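Local coordinates for putative ArsC family related protein (Bacteroides fragilis, PDB 3GKX) that is of unknown function but, as a member of the ArsC family with a thioredoxin-like fold, may act as a thiol-dependent reductase, at residues K59-S64 with G93-R98; C14-K19 with K97-V102. All blocks are in the same frame, centred on the assembly; numbering follows the deposited sequence. Where two conformers were deposited one is given.

How the contacts relate
Both contacts lie in one ArsC-family domain of thioredoxin type, with centres about 10 Å apart, and they overlap at K97 and R98 on the way into strand 100-102. Contact 1 joins the loop after helix 43-53 to the loop after helix 82-89; contact 2 sets the first turn of helix 15-26 against R98 and P99, just before strand 100-102. Along the chain the order is 14-19, 59-64, 93-98 and 97-102. In the modelled conformer R98 lies between N62 and C14, so the two contacts share one side chain, and the packed loops of contact 1 run directly into the two-cysteine helix start of contact 2.

Contact 1. Residues K59-S64 with G93-R98; sequences KFFNTS and GKLVKR
Over one face of the R98 guanidinium lies the carboxamide of N62, its CG 4.2 Å above the plane and displaced toward the rim; this holds for the conformer described, R98 having been built in two positions. The two flat groups are inclined by 44°, so this is no parallel stack; N62 ND2 and R98 NH1, both donors, come close without bonding. The F61 ring is met obliquely by L95 O, 3.6 Å from F61 CD1.

N62 illustrates how one side chain can tie two loops together. With CG anti to the backbone N (chi1 175°), the amide reaches across to segment 93-98, where N62 ND2 gives K94 O a nearly straight bond of 2.8 Å. K94 O lies almost in the amide plane of N62, and the N-H points nearly down the carbonyl direction. The other end of the same amide is engaged as well: N62 OD1 accepts from a water that also takes a long bond from R98 N. With both ends in use, the rotation of the amide is well determined.

The backbones add a single bridge between F61 and V96, formed by K97 N to F60 O (2.8 Å) and N62 N to L95 O (3.0 Å). V96 CA and F61 CA also send C-H groups to F60 O and L95 O respectively. The first methylenes of K97 run beside the 59-61 carbonyls, CD 3.6 Å from F61 O, before the chain leads away.

The bridge sits between helices: F61 and L95 both pack against L88 of helix 82-89 and against helix 66-70, through Y68 and V67 respectively, while F60 reaches I50 and S53 of helix 43-53.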
loop_
_atom_site.group_PDB
_atom_site.type_symbol
_atom_site.label_atom_id
_atom_site.label_comp_id
_atom_site.label_asym_id
_atom_site.label_seq_id
_atom_site.Cartn_x
_atom_site.Cartn_y
_atom_site.Cartn_z
ATOM N N LYS B 59 0.890 2.859 -7.528
ATOM C CA LYS B 59 -0.142 1.906 -7.970
ATOM C C LYS B 59 -1.395 2.596 -8.496
ATOM O O LYS B 59 -2.281 1.953 -9.061
ATOM C CB LYS B 59 -0.547 0.929 -6.859
ATOM C CG LYS B 59 0.527 -0.064 -6.368
ATOM C CD LYS B 59 1.090 -0.859 -7.499
ATOM C CE LYS B 59 1.148 -2.333 -7.181
ATOM N NZ LYS B 59 1.391 -3.075 -8.485
ATOM N N PHE B 60 -1.481 3.898 -8.293
ATOM C CA PHE B 60 -2.609 4.675 -8.817
ATOM C C PHE B 60 -2.308 5.235 -10.188
ATOM O O PHE B 60 -3.082 6.042 -10.704
ATOM C CB PHE B 60 -2.960 5.813 -7.870
ATOM C CG PHE B 60 -3.837 5.381 -6.723
ATOM C CD1 PHE B 60 -5.183 5.786 -6.661
ATOM C CD2 PHE B 60 -3.330 4.536 -5.717
ATOM C CE1 PHE B 60 -6.012 5.372 -5.590
ATOM C CE2 PHE B 60 -4.144 4.131 -4.677
ATOM C CZ PHE B 60 -5.488 4.557 -4.612
ATOM N N PHE B 61 -1.178 4.825 -10.775
ATOM C CA PHE B 61 -0.858 5.242 -12.121
ATOM C C PHE B 61 -1.325 4.245 -13.175
ATOM O O PHE B 61 -1.180 3.036 -13.035
ATOM C CB PHE B 61 0.632 5.635 -12.268
ATOM C CG PHE B 61 0.942 7.022 -11.729
ATOM C CD1 PHE B 61 0.922 8.132 -12.571
ATOM C CD2 PHE B 61 1.194 7.225 -10.366
ATOM C CE1 PHE B 61 1.190 9.419 -12.063
ATOM C CE2 PHE B 61 1.463 8.503 -9.848
ATOM C CZ PHE B 61 1.456 9.596 -10.696
ATOM N N ASN B 62 -1.936 4.796 -14.210
ATOM C CA ASN B 62 -2.284 4.077 -15.445
ATOM C C ASN B 62 -1.030 3.796 -16.329
ATOM O O ASN B 62 -0.719 4.550 -17.233
ATOM C CB ASN B 62 -3.363 4.894 -16.170
ATOM C CG ASN B 62 -3.737 4.340 -17.523
ATOM O OD1 ASN B 62 -3.772 3.127 -17.736
ATOM N ND2 ASN B 62 -4.052 5.243 -18.453
ATOM N N THR B 63 -0.311 2.712 -16.035
ATOM C CA THR B 63 0.949 2.375 -16.729
ATOM C C THR B 63 0.729 1.747 -18.124
ATOM O O THR B 63 1.662 1.283 -18.776
ATOM C CB THR B 63 1.854 1.464 -15.853
ATOM O OG1 THR B 63 1.025 0.592 -15.081
ATOM C CG2 THR B 63 2.673 2.293 -14.864
ATOM N N SER B 64 -0.528 1.709 -18.557
ATOM C CA SER B 64 -0.846 1.319 -19.927
ATOM C C SER B 64 -1.125 2.585 -20.728
ATOM O O SER B 64 -1.262 2.531 -21.954
ATOM C CB SER B 64 -2.057 0.368 -19.977
ATOM O OG SER B 64 -1.947 -0.705 -19.038
ATOM N N GLY B 93 -6.776 12.930 -15.670
ATOM C CA GLY B 93 -7.449 11.652 -15.341
ATOM C C GLY B 93 -6.941 10.453 -16.132
ATOM O O GLY B 93 -7.064 9.309 -15.678
ATOM N N LYS B 94 -6.347 10.710 -17.298
ATOM C CA LYS B 94 -5.721 9.660 -18.100
ATOM C C LYS B 94 -4.533 9.033 -17.368
ATOM O O LYS B 94 -4.216 7.853 -17.570
ATOM C CB LYS B 94 -5.289 10.211 -19.455
ATOM C CG LYS B 94 -6.474 10.708 -20.287
ATOM C CD LYS B 94 -6.046 11.405 -21.579
ATOM C CE LYS B 94 -7.254 12.109 -22.207
ATOM N NZ LYS B 94 -7.213 12.207 -23.698
ATOM N N LEU B 95 -3.907 9.825 -16.493
ATOM C CA LEU B 95 -2.835 9.368 -15.634
ATOM C C LEU B 95 -3.278 8.437 -14.461
ATOM O O LEU B 95 -2.437 7.747 -13.885
ATOM C CB LEU B 95 -2.056 10.572 -15.105
ATOM C CG LEU B 95 -0.982 11.194 -15.998
ATOM C CD1 LEU B 95 -0.485 12.443 -15.345
ATOM C CD2 LEU B 95 0.176 10.248 -16.237
ATOM N N VAL B 96 -4.570 8.398 -14.126
ATOM C CA VAL B 96 -5.038 7.595 -12.966
ATOM C C VAL B 96 -5.385 6.151 -13.362
ATOM O O VAL B 96 -6.103 5.931 -14.327
ATOM C CB VAL B 96 -6.266 8.240 -12.269
ATOM C CG1 VAL B 96 -6.541 7.566 -10.971
ATOM C CG2 VAL B 96 -6.029 9.741 -12.042
ATOM N N LYS B 97 -4.871 5.168 -12.619
ATOM C CA LYS B 97 -5.314 3.781 -12.777
ATOM C C LYS B 97 -6.853 3.674 -12.773
ATOM O O LYS B 97 -7.534 4.383 -12.015
ATOM C CB LYS B 97 -4.733 2.932 -11.652
ATOM C CG LYS B 97 -4.982 1.437 -11.796
ATOM C CD LYS B 97 -3.925 0.800 -12.688
ATOM C CE LYS B 97 -3.972 -0.713 -12.586
ATOM N NZ LYS B 97 -4.996 -1.319 -13.484
ATOM N N ARG B 98 -7.381 2.777 -13.598
ATOM C CA ARG B 98 -8.823 2.542 -13.682
ATOM C C ARG B 98 -9.122 1.067 -13.937
ATOM O O ARG B 98 -8.314 0.369 -14.535
ATOM C CB ARG B 98 -9.440 3.397 -14.787
ATOM C CG ARG B 98 -9.056 2.927 -16.158
ATOM C CD ARG B 98 -8.837 4.070 -17.086
ATOM N NE ARG B 98 -8.482 3.565 -18.406
ATOM C CZ ARG B 98 -7.819 4.258 -19.321
ATOM N NH1 ARG B 98 -7.438 5.495 -19.061
ATOM N NH2 ARG B 98 -7.552 3.711 -20.497
HETATM O O HOH W 1 -5.066 1.835 -15.680
#

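Contact 2. Residues C14-K19 with K97-V102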
loop_
_atom_site.group_PDB
_atom_site.type_symbol
_atom_site.label_atom_id
_atom_site.label_comp_id
_atom_site.label_asym_id
_atom_site.label_seq_id
_atom_site.Cartn_x
_atom_site.Cartn_y
_atom_site.Cartn_z
ATOM N N CYS B 14 -12.070 1.476 -22.056
ATOM C CA CYS B 14 -11.136 0.520 -21.437
ATOM C C CYS B 14 -11.754 -0.863 -21.161
ATOM O O CYS B 14 -12.914 -0.981 -20.734
ATOM C CB CYS B 14 -10.524 1.132 -20.164
ATOM S SG CYS B 14 -9.646 0.012 -19.036
ATOM N N SER B 15 -10.941 -1.888 -21.408
ATOM C CA SER B 15 -11.326 -3.303 -21.416
ATOM C C SER B 15 -11.432 -3.929 -20.021
ATOM O O SER B 15 -12.222 -4.856 -19.800
ATOM C CB SER B 15 -10.306 -4.079 -22.264
ATOM O OG SER B 15 -9.941 -5.307 -21.660
ATOM N N THR B 16 -10.601 -3.442 -19.101
ATOM C CA THR B 16 -10.623 -3.878 -17.704
ATOM C C THR B 16 -11.865 -3.273 -17.040
ATOM O O THR B 16 -12.528 -3.934 -16.240
ATOM C CB THR B 16 -9.313 -3.481 -16.942
ATOM O OG1 THR B 16 -8.181 -4.100 -17.575
ATOM C CG2 THR B 16 -9.349 -3.925 -15.497
ATOM N N CYS B 17 -12.207 -2.044 -17.422
ATOM C CA CYS B 17 -13.376 -1.353 -16.863
ATOM C C CYS B 17 -14.662 -2.111 -17.151
ATOM O O CYS B 17 -15.399 -2.474 -16.229
ATOM C CB CYS B 17 -13.445 0.077 -17.382
ATOM S SG CYS B 17 -12.220 1.092 -16.540
ATOM N N GLN B 18 -14.899 -2.382 -18.434
ATOM C CA GLN B 18 -16.062 -3.142 -18.882
ATOM C C GLN B 18 -16.240 -4.423 -18.073
ATOM O O GLN B 18 -17.341 -4.708 -17.589
ATOM C CB GLN B 18 -15.894 -3.463 -20.359
ATOM C CG GLN B 18 -15.414 -2.257 -21.153
ATOM C CD GLN B 18 -15.071 -2.575 -22.589
ATOM O OE1 GLN B 18 -14.328 -3.519 -22.881
ATOM N NE2 GLN B 18 -15.601 -1.771 -23.503
ATOM N N LYS B 19 -15.146 -5.175 -17.920
ATOM C CA LYS B 19 -15.124 -6.395 -17.108
ATOM C C LYS B 19 -15.608 -6.106 -15.668
ATOM O O LYS B 19 -16.500 -6.784 -15.164
ATOM C CB LYS B 19 -13.714 -7.025 -17.115
ATOM C CG LYS B 19 -13.358 -7.809 -18.395
ATOM C CD LYS B 19 -11.841 -7.978 -18.550
ATOM C CE LYS B 19 -11.471 -9.286 -19.214
ATOM N NZ LYS B 19 -11.262 -10.426 -18.267
ATOM N N LYS B 97 -4.871 5.168 -12.619
ATOM C CA LYS B 97 -5.314 3.781 -12.777
ATOM C C LYS B 97 -6.853 3.674 -12.773
ATOM O O LYS B 97 -7.534 4.383 -12.015
ATOM C CB LYS B 97 -4.733 2.932 -11.652
ATOM C CG LYS B 97 -4.982 1.437 -11.796
ATOM C CD LYS B 97 -3.925 0.800 -12.688
ATOM C CE LYS B 97 -3.972 -0.713 -12.586
ATOM N NZ LYS B 97 -4.996 -1.319 -13.484
ATOM N N ARG B 98 -7.381 2.777 -13.598
ATOM C CA ARG B 98 -8.823 2.542 -13.682
ATOM C C ARG B 98 -9.122 1.067 -13.937
ATOM O O ARG B 98 -8.314 0.369 -14.535
ATOM C CB ARG B 98 -9.440 3.397 -14.787
ATOM C CG ARG B 98 -9.056 2.927 -16.158
ATOM C CD ARG B 98 -8.837 4.070 -17.086
ATOM N NE ARG B 98 -8.482 3.565 -18.406
ATOM C CZ ARG B 98 -7.819 4.258 -19.321
ATOM N NH1 ARG B 98 -7.438 5.495 -19.061
ATOM N NH2 ARG B 98 -7.552 3.711 -20.497
ATOM N N PRO B 99 -10.280 0.582 -13.455
ATOM C CA PRO B 99 -11.236 1.393 -12.684
ATOM C C PRO B 99 -10.769 1.551 -11.231
ATOM O O PRO B 99 -9.805 0.877 -10.817
ATOM C CB PRO B 99 -12.531 0.585 -12.776
ATOM C CG PRO B 99 -12.084 -0.820 -12.808
ATOM C CD PRO B 99 -10.712 -0.832 -13.532
ATOM N N LEU B 100 -11.408 2.471 -10.511
ATOM C CA LEU B 100 -11.288 2.625 -9.055
ATOM C C LEU B 100 -12.676 2.497 -8.510
ATOM O O LEU B 100 -13.631 2.985 -9.146
ATOM C CB LEU B 100 -10.803 4.026 -8.671
ATOM C CG LEU B 100 -9.442 4.392 -9.191
ATOM C CD1 LEU B 100 -8.937 5.757 -8.641
ATOM C CD2 LEU B 100 -8.535 3.240 -8.783
ATOM N N VAL B 101 -12.803 1.885 -7.334
ATOM C CA VAL B 101 -14.052 1.864 -6.566
ATOM C C VAL B 101 -13.743 2.444 -5.185
ATOM O O VAL B 101 -12.743 2.096 -4.568
ATOM C CB VAL B 101 -14.658 0.446 -6.442
ATOM C CG1 VAL B 101 -15.980 0.474 -5.664
ATOM C CG2 VAL B 101 -14.929 -0.116 -7.779
ATOM N N VAL B 102 -14.591 3.350 -4.727
ATOM C CA VAL B 102 -14.403 4.067 -3.473
ATOM C C VAL B 102 -15.645 3.749 -2.624
ATOM O O VAL B 102 -16.782 3.919 -3.099
ATOM C CB VAL B 102 -14.313 5.602 -3.748
ATOM C CG1 VAL B 102 -14.225 6.421 -2.468
ATOM C CG2 VAL B 102 -13.159 5.904 -4.660
#
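The sulfur of C14 accepts a weak bond from C17 N, 3.7 Å away, and the same atom, C14 SG, lies in the plane of the R98 guanidinium at its edge, in the modelled one of the two R98 conformers. C14 and C17 form a CxxC sequence at a helix start, consistent with the thioredoxin-type motif, with C14 as N-cap of helix 15-26 and P99, preceded by a cis peptide bond, packed against C17 just before strand 100-102. Such a pairing of a helix-start cysteine motif with a cis-proline is a hallmark of the thioredoxin fold; any redox role here remains an inference, and the two thiols are not joined in a disulfide.

C14 turns its sulfur toward R98 with SG anti to the backbone N (chi1 166°), which leaves C14 SG 3.8 Å from R98 NE, while C14 CB lies 3.6 Å from the same nitrogen.

C17 takes the inner place. Its SG rests against the aliphatic part of R98, 3.7 Å from CG, and against the ring of P99, at 3.8 Å from CB. Across this contact C17 SG meets both residues by packing, while its hydrogen bond is made to another residue. P99 continues inward to F8 of strand 7-10 and W116 of helix 113-116, linking the start of helix 15-26 to the sheet. T16 CG2 stands 3.9 Å from P99 CD, the two side chains crossing at about a right angle.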